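Local structure of MSHA biogenesis protein MshE (Vibrio cholerae, 5HTL) at residues Q27-N30 with A31-N34; G40-L43 with I44-F48; A114-A117 with L118-L122. The protein binds the second messenger cyclic di-GMP with high affinity and probably couples this signal to biogenesis of the MSHA pilus. All coordinates share one frame; numbering follows the deposited sequence.

Contact 1: residues Q27-N30 with A31-N34. With C2E (9,9'-[(2R,3R,3aS,5S,7aR,9R,10R,10aS,12S,14aR)-3,5,10,12-tetrahydroxy-5,12-dioxidooctahydro-2H,7H-difuro[3,2-d:3',2'-j][1,3,7,9,2,8]tetraoxadiphosphacyclododecine-2,9-diyl]bis(2-amino-1,9-dihydro-6H-purin-6-one)), chain C.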
ATOM      1  N   GLN A  27      20.217  21.662   1.768  1.00 14.92           N
ATOM      2  CA  GLN A  27      19.652  22.953   2.101  1.00 17.74           C
ATOM      3  C   GLN A  27      18.299  22.806   2.797  1.00 16.25           C
ATOM      4  O   GLN A  27      18.038  23.446   3.814  1.00 17.37           O
ATOM      5  CB  GLN A  27      19.506  23.798   0.833  1.00 18.04           C
ATOM      6  CG  GLN A  27      19.077  25.219   1.101  1.00 19.45           C
ATOM      7  CD  GLN A  27      19.000  26.054  -0.159  1.00 22.86           C
ATOM      8  OE1 GLN A  27      19.394  25.612  -1.241  1.00 30.04           O
ATOM      9  NE2 GLN A  27      18.496  27.276  -0.025  1.00 28.29           N
ATOM     10  N   ALA A  28      17.446  21.937   2.265  1.00 15.85           N
ATOM     11  CA  ALA A  28      16.113  21.759   2.831  1.00 13.20           C
ATOM     12  C   ALA A  28      16.148  21.065   4.194  1.00 15.21           C
ATOM     13  O   ALA A  28      15.366  21.406   5.078  1.00 16.77           O
ATOM     14  CB  ALA A  28      15.230  21.001   1.876  1.00 16.30           C
ATOM     15  N   LEU A  29      17.045  20.098   4.359  1.00 13.71           N
ATOM     16  CA  LEU A  29      17.179  19.403   5.640  1.00 14.24           C
ATOM     17  C   LEU A  29      17.624  20.382   6.718  1.00 19.72           C
ATOM     18  O   LEU A  29      17.107  20.346   7.836  1.00 20.64           O
ATOM     19  CB  LEU A  29      18.148  18.227   5.536  1.00 16.71           C
ATOM     20  CG  LEU A  29      17.631  17.037   4.737  1.00 16.29           C
ATOM     21  CD1 LEU A  29      18.788  16.081   4.461  1.00 17.37           C
ATOM     22  CD2 LEU A  29      16.500  16.334   5.484  1.00 18.26           C
ATOM     23  N   ASN A  30      18.558  21.262   6.370  1.00 18.78           N
ATOM     24  CA  ASN A  30      19.005  22.322   7.283  1.00 24.34           C
ATOM     25  C   ASN A  30      17.855  23.259   7.644  1.00 24.66           C
ATOM     26  O   ASN A  30      17.665  23.627   8.809  1.00 29.87           O
ATOM     27  CB  ASN A  30      20.151  23.136   6.659  1.00 22.81           C
ATOM     28  CG  ASN A  30      21.424  22.327   6.476  1.00 31.80           C
ATOM     29  OD1 ASN A  30      21.616  21.293   7.115  1.00 35.60           O
ATOM     30  ND2 ASN A  30      22.308  22.803   5.602  1.00 34.39           N
ATOM     31  N   ALA A  31      17.079  23.635   6.634  1.00 19.90           N
ATOM     32  CA  ALA A  31      16.014  24.626   6.782  1.00 20.54           C
ATOM     33  C   ALA A  31      14.775  24.101   7.507  1.00 18.38           C
ATOM     34  O   ALA A  31      14.033  24.870   8.134  1.00 24.36           O
ATOM     35  CB  ALA A  31      15.621  25.163   5.415  1.00 23.09           C
ATOM     36  N   GLN A  32      14.553  22.795   7.427  1.00 19.56           N
ATOM     37  CA  GLN A  32      13.373  22.167   8.011  1.00 19.97           C
ATOM     38  C   GLN A  32      13.420  22.156   9.545  1.00 19.28           C
ATOM     39  O   GLN A  32      12.375  22.218  10.208  1.00 19.70           O
ATOM     40  CB  GLN A  32      13.238  20.747   7.446  1.00 26.27           C
ATOM     41  CG  GLN A  32      12.690  19.728   8.409  1.00 27.45           C
ATOM     42  CD  GLN A  32      12.545  18.356   7.785  1.00 19.03           C
ATOM     43  OE1 GLN A  32      13.529  17.691   7.474  1.00 19.66           O
ATOM     44  NE2 GLN A  32      11.312  17.912   7.639  1.00 15.93           N
ATOM     45  N   LYS A  33      14.631  22.114  10.096  1.00 20.30           N
ATOM     46  CA  LYS A  33      14.828  21.928  11.537  1.00 22.37           C
ATOM     47  C   LYS A  33      13.992  22.867  12.401  1.00 20.82           C
ATOM     48  O   LYS A  33      14.038  24.088  12.240  1.00 25.18           O
ATOM     49  CB  LYS A  33      16.311  22.030  11.904  1.00 27.45           C
ATOM     50  CG  LYS A  33      17.147  20.866  11.383  1.00 30.50           C
ATOM     51  CD  LYS A  33      18.612  21.022  11.762  1.00 35.61           C
ATOM     52  CE  LYS A  33      19.418  19.833  11.287  1.00 42.57           C
ATOM     53  NZ  LYS A  33      18.856  18.573  11.839  1.00 47.82           N
ATOM     54  N   ASN A  34      13.209  22.251  13.289  1.00 26.71           N
ATOM     55  CA  ASN A  34      12.308  22.925  14.239  1.00 27.38           C
ATOM     56  C   ASN A  34      11.274  23.888  13.679  1.00 23.57           C
ATOM     57  O   ASN A  34      10.763  24.725  14.413  1.00 22.07           O
ATOM     58  CB  ASN A  34      13.069  23.581  15.399  1.00 36.25           C
ATOM     59  CG  ASN A  34      13.004  22.754  16.672  1.00 49.90           C
ATOM     60  OD1 ASN A  34      13.073  21.525  16.622  1.00 45.21           O
ATOM     61  ND2 ASN A  34      12.852  23.421  17.816  1.00 56.43           N
TER
HETATM   62  P1  C2E C 201      10.947   9.472   5.398  1.00 14.03           P
HETATM   63  O2P C2E C 201      11.070   9.815   3.934  1.00 13.94           O
HETATM   64  O1P C2E C 201      11.343   8.042   5.696  1.00 16.88           O
HETATM   65  O5' C2E C 201      11.846  10.486   6.211  1.00 14.37           O
HETATM   66  C5' C2E C 201      11.898  10.602   7.606  1.00 15.21           C
HETATM   67  C4' C2E C 201      12.609  11.781   8.090  1.00 14.67           C
HETATM   68  O4' C2E C 201      13.948  11.750   7.702  1.00 15.97           O
HETATM   69  C3' C2E C 201      12.047  13.050   7.512  1.00 14.50           C
HETATM   70  O3' C2E C 201      11.092  13.599   8.389  1.00 16.32           O
HETATM   71  C2' C2E C 201      13.165  13.854   7.287  1.00 17.23           C
HETATM   72  O2' C2E C 201      13.389  14.728   8.414  1.00 22.47           O
HETATM   73  C1' C2E C 201      14.322  12.948   7.087  1.00 16.92           C
HETATM   74  N9  C2E C 201      14.537  12.674   5.699  1.00 18.02           N
HETATM   75  C8  C2E C 201      13.812  12.387   4.622  1.00 14.47           C
HETATM   76  N7  C2E C 201      14.681  12.204   3.621  1.00 14.75           N
HETATM   77  C5  C2E C 201      15.953  12.376   4.090  1.00 13.99           C
HETATM   78  C6  C2E C 201      17.199  12.287   3.458  1.00 14.74           C
HETATM   79  O6  C2E C 201      17.285  11.996   2.145  1.00 16.61           O
HETATM   80  N1  C2E C 201      18.308  12.510   4.172  1.00 16.03           N
HETATM   81  C2  C2E C 201      18.219  12.796   5.473  1.00 18.21           C
HETATM   82  N2  C2E C 201      19.441  13.024   6.180  1.00 20.60           N
HETATM   83  N3  C2E C 201      17.042  12.889   6.131  1.00 18.72           N
HETATM   84  C4  C2E C 201      15.882  12.685   5.466  1.00 19.09           C
HETATM   85  P11 C2E C 201       9.784  14.319   7.834  1.00 15.54           P
HETATM   86  O21 C2E C 201       9.037  14.990   8.975  1.00 19.21           O
HETATM   87  O11 C2E C 201      10.230  15.379   6.870  1.00 17.09           O
HETATM   88  O5A C2E C 201       8.893  13.338   7.011  1.00 15.47           O
HETATM   89  C5A C2E C 201       8.288  12.199   7.602  1.00 16.05           C
HETATM   90  C4A C2E C 201       7.787  11.205   6.688  1.00 14.38           C
HETATM   91  O4A C2E C 201       6.634  11.738   5.949  1.00 15.17           O
HETATM   92  C3A C2E C 201       8.761  10.838   5.637  1.00 14.24           C
HETATM   93  O3A C2E C 201       9.455   9.635   5.900  1.00 12.77           O
HETATM   94  C2A C2E C 201       7.982  10.730   4.387  1.00 14.51           C
HETATM   95  O2A C2E C 201       7.479   9.476   4.155  1.00 16.93           O
HETATM   96  C1A C2E C 201       6.833  11.658   4.557  1.00 15.72           C
HETATM   97  N91 C2E C 201       6.976  13.032   4.093  1.00 12.87           N
HETATM   98  C81 C2E C 201       8.093  13.777   3.980  1.00 14.33           C
HETATM   99  N71 C2E C 201       7.770  15.009   3.549  1.00 15.13           N
HETATM  100  C51 C2E C 201       6.425  15.060   3.393  1.00 14.54           C
HETATM  101  C61 C2E C 201       5.503  16.033   2.992  1.00 21.69           C
HETATM  102  O61 C2E C 201       5.894  17.313   2.638  1.00 19.54           O
HETATM  103  N11 C2E C 201       4.207  15.729   2.950  1.00 19.21           N
HETATM  104  C21 C2E C 201       3.776  14.517   3.287  1.00 18.58           C
HETATM  105  N21 C2E C 201       2.388  14.297   3.202  1.00 20.78           N
HETATM  106  N31 C2E C 201       4.611  13.550   3.686  1.00 17.71           N
HETATM  107  C41 C2E C 201       5.934  13.810   3.744  1.00 16.21           C
HETATM  108  O   HOH W   1      16.036  17.863   8.849  1.00 28.28           O
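Gln27 O accepts the backbone N-H of Ala31 at 3.0 Å, a regular bond in the last turns of helix 22-32. This end of the helix forms one wall of the cyclic di-GMP pocket, and Leu29 and Gln32 face the ligand from neighbouring turns. The side chain of Gln27 runs the other way, toward Leu46 and Phe48. Ala28 makes the next helical bond. Its O accepts Gln32 N at 2.8 Å, with a rather bent N-H...O angle of 135°. The methyl of Ala28 is buried against Leu39, Thr42 and Leu43 of helix 39-45, so this residue joins the two helices. Leu29 carries the apolar part of the ligand contact. Both of its methyls lie over one face of a guanine, with CD1 3.5 Å from C2 of C2E and CD2 above the N3 and C4 side of the same ring. Near the end of the helix, Leu29 O accepts a water's hydrogen at 2.9 Å instead of a backbone N-H from residues 31-34, and the CG of Lys33 passes alongside. The same water donates to Gln32 OE1, so it ties the end of the helix to the glutamine amide. Asn30 O lies against the Lys33 side chain, 3.7 Å from its CB. Gln32 holds the ligand by both ends of its amide. Its chain is extended at chi2 (178°), which carries the amide out to the backbone of the cyclic dinucleotide. OE1 accepts O2' of C2E at 3.1 Å. NE2 also bonds to Arg37 O, which helps fix the rotation of the amide. The second N-H bond of NE2 runs fairly straight, at 159°, to the phosphate oxygen O11 of C2E, 2.9 Å away.

Contact 2: residues G40-L43 with I44-F48. With C2E (9,9'-[(2R,3R,3aS,5S,7aR,9R,10R,10aS,12S,14aR)-3,5,10,12-tetrahydroxy-5,12-dioxidooctahydro-2H,7H-difuro[3,2-d:3',2'-j][1,3,7,9,2,8]tetraoxadiphosphacyclododecine-2,9-diyl]bis(2-amino-1,9-dihydro-6H-purin-6-one)), chain C.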
ATOM      1  N   GLY A  40       9.142  17.409   2.269  1.00 14.11           N
ATOM      2  CA  GLY A  40       8.544  17.707   0.976  1.00 14.78           C
ATOM      3  C   GLY A  40       8.047  19.139   0.915  1.00 15.06           C
ATOM      4  O   GLY A  40       8.337  19.877  -0.034  1.00 14.89           O
ATOM      5  N   ASP A  41       7.299  19.543   1.939  1.00 13.76           N
ATOM      6  CA  ASP A  41       6.777  20.905   2.011  1.00 13.38           C
ATOM      7  C   ASP A  41       7.909  21.936   2.102  1.00 14.27           C
ATOM      8  O   ASP A  41       7.795  23.044   1.585  1.00 14.68           O
ATOM      9  CB  ASP A  41       5.780  21.028   3.171  1.00 16.43           C
ATOM     10  CG  ASP A  41       4.433  20.358   2.870  1.00 22.79           C
ATOM     11  OD1 ASP A  41       4.040  20.253   1.685  1.00 23.04           O
ATOM     12  OD2 ASP A  41       3.757  19.944   3.836  1.00 29.40           O
ATOM     13  N   THR A  42       9.019  21.567   2.736  1.00 13.65           N
ATOM     14  CA  THR A  42      10.182  22.453   2.773  1.00 12.42           C
ATOM     15  C   THR A  42      10.804  22.626   1.385  1.00 12.75           C
ATOM     16  O   THR A  42      11.120  23.740   0.963  1.00 15.47           O
ATOM     17  CB  THR A  42      11.234  21.967   3.778  1.00 14.48           C
ATOM     18  OG1 THR A  42      10.621  21.866   5.076  1.00 17.35           O
ATOM     19  CG2 THR A  42      12.380  22.951   3.868  1.00 16.77           C
ATOM     20  N   LEU A  43      10.976  21.518   0.678  1.00 13.13           N
ATOM     21  CA  LEU A  43      11.435  21.556  -0.703  1.00 13.14           C
ATOM     22  C   LEU A  43      10.517  22.379  -1.607  1.00 12.09           C
ATOM     23  O   LEU A  43      10.990  23.130  -2.460  1.00 15.20           O
ATOM     24  CB  LEU A  43      11.575  20.130  -1.226  1.00 14.09           C
ATOM     25  CG  LEU A  43      12.740  19.348  -0.620  1.00 10.71           C
ATOM     26  CD1 LEU A  43      12.544  17.873  -0.882  1.00 12.80           C
ATOM     27  CD2 LEU A  43      14.066  19.841  -1.187  1.00 15.27           C
ATOM     28  N   ILE A  44       9.204  22.264  -1.412  1.00 13.60           N
ATOM     29  CA  ILE A  44       8.245  23.064  -2.182  1.00 14.28           C
ATOM     30  C   ILE A  44       8.369  24.552  -1.856  1.00 16.33           C
ATOM     31  O   ILE A  44       8.359  25.404  -2.750  1.00 17.47           O
ATOM     32  CB  ILE A  44       6.801  22.607  -1.915  1.00 14.37           C
ATOM     33  CG1 ILE A  44       6.568  21.231  -2.523  1.00 14.38           C
ATOM     34  CG2 ILE A  44       5.799  23.605  -2.513  1.00 17.73           C
ATOM     35  CD1 ILE A  44       5.235  20.622  -2.128  1.00 15.95           C
ATOM     36  N   SER A  45       8.503  24.866  -0.574  1.00 15.15           N
ATOM     37  CA  SER A  45       8.666  26.250  -0.147  1.00 17.32           C
ATOM     38  C   SER A  45       9.902  26.899  -0.770  1.00 19.90           C
ATOM     39  O   SER A  45       9.887  28.089  -1.098  1.00 17.32           O
ATOM     40  CB  SER A  45       8.724  26.327   1.379  1.00 18.67           C
ATOM     41  OG  SER A  45      10.019  26.040   1.873  1.00 28.47           O
ATOM     42  N   LEU A  46      10.960  26.108  -0.944  1.00 16.70           N
ATOM     43  CA  LEU A  46      12.211  26.590  -1.521  1.00 15.01           C
ATOM     44  C   LEU A  46      12.162  26.613  -3.046  1.00 17.17           C
ATOM     45  O   LEU A  46      13.079  27.131  -3.686  1.00 17.82           O
ATOM     46  CB  LEU A  46      13.379  25.723  -1.033  1.00 17.70           C
ATOM     47  CG  LEU A  46      13.775  25.924   0.434  1.00 17.03           C
ATOM     48  CD1 LEU A  46      14.607  24.769   0.958  1.00 20.33           C
ATOM     49  CD2 LEU A  46      14.535  27.229   0.590  1.00 23.97           C
ATOM     50  N   GLY A  47      11.106  26.050  -3.627  1.00 15.14           N
ATOM     51  CA  GLY A  47      10.908  26.104  -5.069  1.00 16.24           C
ATOM     52  C   GLY A  47      11.592  24.988  -5.837  1.00 12.90           C
ATOM     53  O   GLY A  47      11.681  25.031  -7.067  1.00 17.32           O
ATOM     54  N   PHE A  48      12.045  23.967  -5.120  1.00 14.20           N
ATOM     55  CA  PHE A  48      12.788  22.866  -5.734  1.00 15.18           C
ATOM     56  C   PHE A  48      11.879  21.729  -6.191  1.00 13.93           C
ATOM     57  O   PHE A  48      12.290  20.838  -6.947  1.00 14.91           O
ATOM     58  CB  PHE A  48      13.789  22.311  -4.733  1.00 13.70           C
ATOM     59  CG  PHE A  48      14.790  23.319  -4.231  1.00 16.81           C
ATOM     60  CD1 PHE A  48      15.196  24.397  -5.016  1.00 17.60           C
ATOM     61  CD2 PHE A  48      15.339  23.174  -2.965  1.00 16.48           C
ATOM     62  CE1 PHE A  48      16.127  25.308  -4.534  1.00 19.89           C
ATOM     63  CE2 PHE A  48      16.272  24.077  -2.479  1.00 17.89           C
ATOM     64  CZ  PHE A  48      16.668  25.142  -3.259  1.00 16.56           C
TER
HETATM   65  P1  C2E C 201      10.947   9.472   5.398  1.00 14.03           P
HETATM   66  O2P C2E C 201      11.070   9.815   3.934  1.00 13.94           O
HETATM   67  O1P C2E C 201      11.343   8.042   5.696  1.00 16.88           O
HETATM   68  O5' C2E C 201      11.846  10.486   6.211  1.00 14.37           O
HETATM   69  C5' C2E C 201      11.898  10.602   7.606  1.00 15.21           C
HETATM   70  C4' C2E C 201      12.609  11.781   8.090  1.00 14.67           C
HETATM   71  O4' C2E C 201      13.948  11.750   7.702  1.00 15.97           O
HETATM   72  C3' C2E C 201      12.047  13.050   7.512  1.00 14.50           C
HETATM   73  O3' C2E C 201      11.092  13.599   8.389  1.00 16.32           O
HETATM   74  C2' C2E C 201      13.165  13.854   7.287  1.00 17.23           C
HETATM   75  O2' C2E C 201      13.389  14.728   8.414  1.00 22.47           O
HETATM   76  C1' C2E C 201      14.322  12.948   7.087  1.00 16.92           C
HETATM   77  N9  C2E C 201      14.537  12.674   5.699  1.00 18.02           N
HETATM   78  C8  C2E C 201      13.812  12.387   4.622  1.00 14.47           C
HETATM   79  N7  C2E C 201      14.681  12.204   3.621  1.00 14.75           N
HETATM   80  C5  C2E C 201      15.953  12.376   4.090  1.00 13.99           C
HETATM   81  C6  C2E C 201      17.199  12.287   3.458  1.00 14.74           C
HETATM   82  O6  C2E C 201      17.285  11.996   2.145  1.00 16.61           O
HETATM   83  N1  C2E C 201      18.308  12.510   4.172  1.00 16.03           N
HETATM   84  C2  C2E C 201      18.219  12.796   5.473  1.00 18.21           C
HETATM   85  N2  C2E C 201      19.441  13.024   6.180  1.00 20.60           N
HETATM   86  N3  C2E C 201      17.042  12.889   6.131  1.00 18.72           N
HETATM   87  C4  C2E C 201      15.882  12.685   5.466  1.00 19.09           C
HETATM   88  P11 C2E C 201       9.784  14.319   7.834  1.00 15.54           P
HETATM   89  O21 C2E C 201       9.037  14.990   8.975  1.00 19.21           O
HETATM   90  O11 C2E C 201      10.230  15.379   6.870  1.00 17.09           O
HETATM   91  O5A C2E C 201       8.893  13.338   7.011  1.00 15.47           O
HETATM   92  C5A C2E C 201       8.288  12.199   7.602  1.00 16.05           C
HETATM   93  C4A C2E C 201       7.787  11.205   6.688  1.00 14.38           C
HETATM   94  O4A C2E C 201       6.634  11.738   5.949  1.00 15.17           O
HETATM   95  C3A C2E C 201       8.761  10.838   5.637  1.00 14.24           C
HETATM   96  O3A C2E C 201       9.455   9.635   5.900  1.00 12.77           O
HETATM   97  C2A C2E C 201       7.982  10.730   4.387  1.00 14.51           C
HETATM   98  O2A C2E C 201       7.479   9.476   4.155  1.00 16.93           O
HETATM   99  C1A C2E C 201       6.833  11.658   4.557  1.00 15.72           C
HETATM  100  N91 C2E C 201       6.976  13.032   4.093  1.00 12.87           N
HETATM  101  C81 C2E C 201       8.093  13.777   3.980  1.00 14.33           C
HETATM  102  N71 C2E C 201       7.770  15.009   3.549  1.00 15.13           N
HETATM  103  C51 C2E C 201       6.425  15.060   3.393  1.00 14.54           C
HETATM  104  C61 C2E C 201       5.503  16.033   2.992  1.00 21.69           C
HETATM  105  O61 C2E C 201       5.894  17.313   2.638  1.00 19.54           O
HETATM  106  N11 C2E C 201       4.207  15.729   2.950  1.00 19.21           N
HETATM  107  C21 C2E C 201       3.776  14.517   3.287  1.00 18.58           C
HETATM  108  N21 C2E C 201       2.388  14.297   3.202  1.00 20.78           N
HETATM  109  N31 C2E C 201       4.611  13.550   3.686  1.00 17.71           N
HETATM  110  C41 C2E C 201       5.934  13.810   3.744  1.00 16.21           C
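Gly40 O accepts Ile44 N at 2.9 Å, and Asp41 O accepts Ser45 N. Helix 39-45 then closes with a Schellman motif. Gly47 has a positive phi of 87°, and its N bonds back to Ile44 O. Phe48 N reaches further back, to Leu43 O at 3.0 Å, which is the six-to-one bond of the motif. The other end of the helix faces cyclic di-GMP. Gly40 N donates to N71 of a guanine at 3.0 Å, nearly straight at 166°. Asp41 N makes a weak, bent bond to O61 of the same base. Together they bind the Hoogsteen edge, N71 and O61. Because Gly40 has no side chain, O61 can sit close against its CA, 3.2 Å away. Asp41 and Ile44 lie side by side, with OD1 near CD1. Thr42 CG2 and Leu46 CD1 pack likewise, while Thr42 OG1 bonds to Arg38 O. Thr42 O takes two donors, Leu46 N and the hydroxyl of Ser45. The OG of Ser45 sits between its own N and carbonyl carbon (chi1 82°), and from there it turns back along the helix to Thr42 O. Leu43 and Phe48 complete the capping motif with an apolar contact. Leu46 CB lies over one face of the ring, toward its rim, whereas Leu43 CD2 meets the ring edge in plane, 4.0 Å from Phe48 CD2.

Contact 3: residues A114-A117 with L118-L122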
ATOM      1  N   ALA A 114      -2.916  10.375  11.976  1.00 16.41           N
ATOM      2  CA  ALA A 114      -4.237  10.219  11.355  1.00 16.16           C
ATOM      3  C   ALA A 114      -4.594   8.752  11.106  1.00 18.60           C
ATOM      4  O   ALA A 114      -5.738   8.352  11.265  1.00 18.49           O
ATOM      5  CB  ALA A 114      -4.336  11.035  10.059  1.00 19.98           C
ATOM      6  N   GLN A 115      -3.615   7.945  10.712  1.00 14.86           N
ATOM      7  CA  GLN A 115      -3.846   6.528  10.458  1.00 16.22           C
ATOM      8  C   GLN A 115      -4.330   5.809  11.704  1.00 17.04           C
ATOM      9  O   GLN A 115      -5.243   4.983  11.639  1.00 19.20           O
ATOM     10  CB  GLN A 115      -2.548   5.880   9.996  1.00 17.73           C
ATOM     11  CG  GLN A 115      -2.674   4.462   9.485  1.00 36.14           C
ATOM     12  CD  GLN A 115      -1.419   4.007   8.769  1.00 37.55           C
ATOM     13  OE1 GLN A 115      -0.518   3.430   9.377  1.00 45.56           O
ATOM     14  NE2 GLN A 115      -1.342   4.289   7.476  1.00 40.74           N
ATOM     15  N   GLU A 116      -3.703   6.119  12.834  1.00 16.58           N
ATOM     16  CA  GLU A 116      -4.090   5.520  14.105  1.00 18.32           C
ATOM     17  C   GLU A 116      -5.538   5.867  14.417  1.00 16.08           C
ATOM     18  O   GLU A 116      -6.316   5.024  14.856  1.00 16.74           O
ATOM     19  CB  GLU A 116      -3.174   6.012  15.224  1.00 20.45           C
ATOM     20  CG  GLU A 116      -3.341   5.256  16.543  1.00 29.14           C
ATOM     21  CD  GLU A 116      -2.517   3.981  16.596  1.00 45.64           C
ATOM     22  OE1 GLU A 116      -2.296   3.460  17.709  1.00 55.70           O
ATOM     23  OE2 GLU A 116      -2.086   3.501  15.527  1.00 48.77           O
ATOM     24  N   ALA A 117      -5.894   7.123  14.181  1.00 14.66           N
ATOM     25  CA  ALA A 117      -7.253   7.592  14.371  1.00 15.67           C
ATOM     26  C   ALA A 117      -8.239   6.850  13.481  1.00 15.91           C
ATOM     27  O   ALA A 117      -9.294   6.400  13.932  1.00 16.44           O
ATOM     28  CB  ALA A 117      -7.322   9.076  14.102  1.00 22.78           C
ATOM     29  N   LEU A 118      -7.890   6.728  12.206  1.00 15.41           N
ATOM     30  CA  LEU A 118      -8.737   6.034  11.244  1.00 18.55           C
ATOM     31  C   LEU A 118      -8.984   4.588  11.679  1.00 17.10           C
ATOM     32  O   LEU A 118     -10.113   4.093  11.613  1.00 19.74           O
ATOM     33  CB  LEU A 118      -8.068   6.059   9.867  1.00 17.19           C
ATOM     34  CG  LEU A 118      -8.927   5.848   8.630  1.00 21.32           C
ATOM     35  CD1 LEU A 118     -10.031   6.866   8.571  1.00 20.62           C
ATOM     36  CD2 LEU A 118      -8.015   5.977   7.414  1.00 20.60           C
ATOM     37  N   LEU A 119      -7.925   3.921  12.133  1.00 15.84           N
ATOM     38  CA  LEU A 119      -8.000   2.540  12.604  1.00 21.12           C
ATOM     39  C   LEU A 119      -8.963   2.360  13.770  1.00 20.96           C
ATOM     40  O   LEU A 119      -9.727   1.397  13.818  1.00 25.50           O
ATOM     41  CB  LEU A 119      -6.615   2.057  13.033  1.00 25.68           C
ATOM     42  CG  LEU A 119      -5.663   1.565  11.945  1.00 33.52           C
ATOM     43  CD1 LEU A 119      -4.217   1.675  12.406  1.00 27.59           C
ATOM     44  CD2 LEU A 119      -6.011   0.126  11.606  1.00 38.75           C
ATOM     45  N   ASN A 120      -8.912   3.275  14.727  1.00 16.78           N
ATOM     46  CA  ASN A 120      -9.788   3.156  15.881  1.00 18.28           C
ATOM     47  C   ASN A 120     -11.225   3.541  15.542  1.00 20.46           C
ATOM     48  O   ASN A 120     -12.164   3.112  16.214  1.00 22.94           O
ATOM     49  CB  ASN A 120      -9.245   3.977  17.050  1.00 18.31           C
ATOM     50  CG  ASN A 120      -7.911   3.464  17.550  1.00 19.22           C
ATOM     51  OD1 ASN A 120      -7.501   2.343  17.227  1.00 24.90           O
ATOM     52  ND2 ASN A 120      -7.220   4.279  18.332  1.00 23.83           N
ATOM     53  N   GLN A 121     -11.391   4.332  14.485  1.00 18.25           N
ATOM     54  CA  GLN A 121     -12.696   4.831  14.064  1.00 18.35           C
ATOM     55  C   GLN A 121     -13.442   3.847  13.158  1.00 23.07           C
ATOM     56  O   GLN A 121     -14.671   3.830  13.130  1.00 23.53           O
ATOM     57  CB  GLN A 121     -12.534   6.175  13.349  1.00 21.71           C
ATOM     58  CG  GLN A 121     -13.837   6.834  12.914  1.00 27.22           C
ATOM     59  CD  GLN A 121     -14.741   7.216  14.077  1.00 32.47           C
ATOM     60  OE1 GLN A 121     -14.272   7.652  15.128  1.00 29.38           O
ATOM     61  NE2 GLN A 121     -16.046   7.047  13.891  1.00 38.46           N
ATOM     62  N   LEU A 122     -12.698   3.026  12.425  1.00 19.88           N
ATOM     63  CA  LEU A 122     -13.301   2.031  11.537  1.00 18.24           C
ATOM     64  C   LEU A 122     -12.812   0.641  11.914  1.00 20.00           C
ATOM     65  O   LEU A 122     -12.237  -0.058  11.082  1.00 23.47           O
ATOM     66  CB  LEU A 122     -12.926   2.326  10.080  1.00 17.04           C
ATOM     67  CG  LEU A 122     -13.500   3.599   9.465  1.00 16.53           C
ATOM     68  CD1 LEU A 122     -12.703   4.000   8.219  1.00 20.76           C
ATOM     69  CD2 LEU A 122     -14.964   3.427   9.127  1.00 24.01           C
TER
HETATM   70  O   HOH W   2      -5.108   3.376  19.523  1.00 45.08           O
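Ala114 O and Leu118 N form the first of four successive backbone hydrogen bonds in helix 112-121, at 2.9 Å and 162°. This is the connecting helix of a beta-alpha-beta unit. The next bonds join Gln115 O to Leu119 N and Glu116 O to Asn120 N. The fourth, from Gln121 N to Ala117 O, is more bent, at 133°. Beyond it Leu122 leaves the helical conformation, although its N still bonds to Leu118 O at 2.9 Å. The polar side-chain contact goes through a water. Asn120 ND2 donates to this water at 2.6 Å, and the water makes a weak bond to Glu116 OE1. Glu116 is bent at chi2 (85°), which swings its carboxylate to the Leu119 and Asn120 side of the helix. The amide of Asn120 also lies beside the backbone, with CG 3.5 Å from Glu116 O. The remaining contacts are van der Waals. Leu119 leans back on the previous turn, and its CD1 rests 3.5 Å from Gln115 O. The same methyl stands 4.2 Å from Glu116 OE2, where the two side chains cross obliquely. Leu118 instead sends its end away from the previous turn, though its CB touches the carbonyls of Ala114 and Gln115. Its side chain packs on Leu90 of helix 84-90, Ile104 of strand 101-106 and Phe129 of strand 126-131, with Ala114 nearby on Met106 and Leu90. Gln115 and Leu119 touch both strand 126-131 and, through Phe113 and Arg89 of that chain, the second subunit. The helix therefore lies on the three-stranded sheet, beside helix 84-90, and also meets the partner chain.

In the fold
Contacts 1 and 2 work as a pair and contact 3 stands apart. Helices 22-32 and 39-45 follow each other in the chain and pack directly, with Gln32 CB on Thr42 OG1 among the touching pairs. Both touch the same cyclic di-GMP: contact 1 by a side-chain amide and leucine methyls, contact 2 by backbone N-H groups. Contact 1 is mostly at the surface, whereas contact 2 is partly buried. Contact 3, also partly buried, lies across the chain's centre from contact 2, with nearest atoms about 14 Å apart. It holds no ligand. Its packing is largely apolar on the sheet side, and it also meets helix 84-90 and the second subunit.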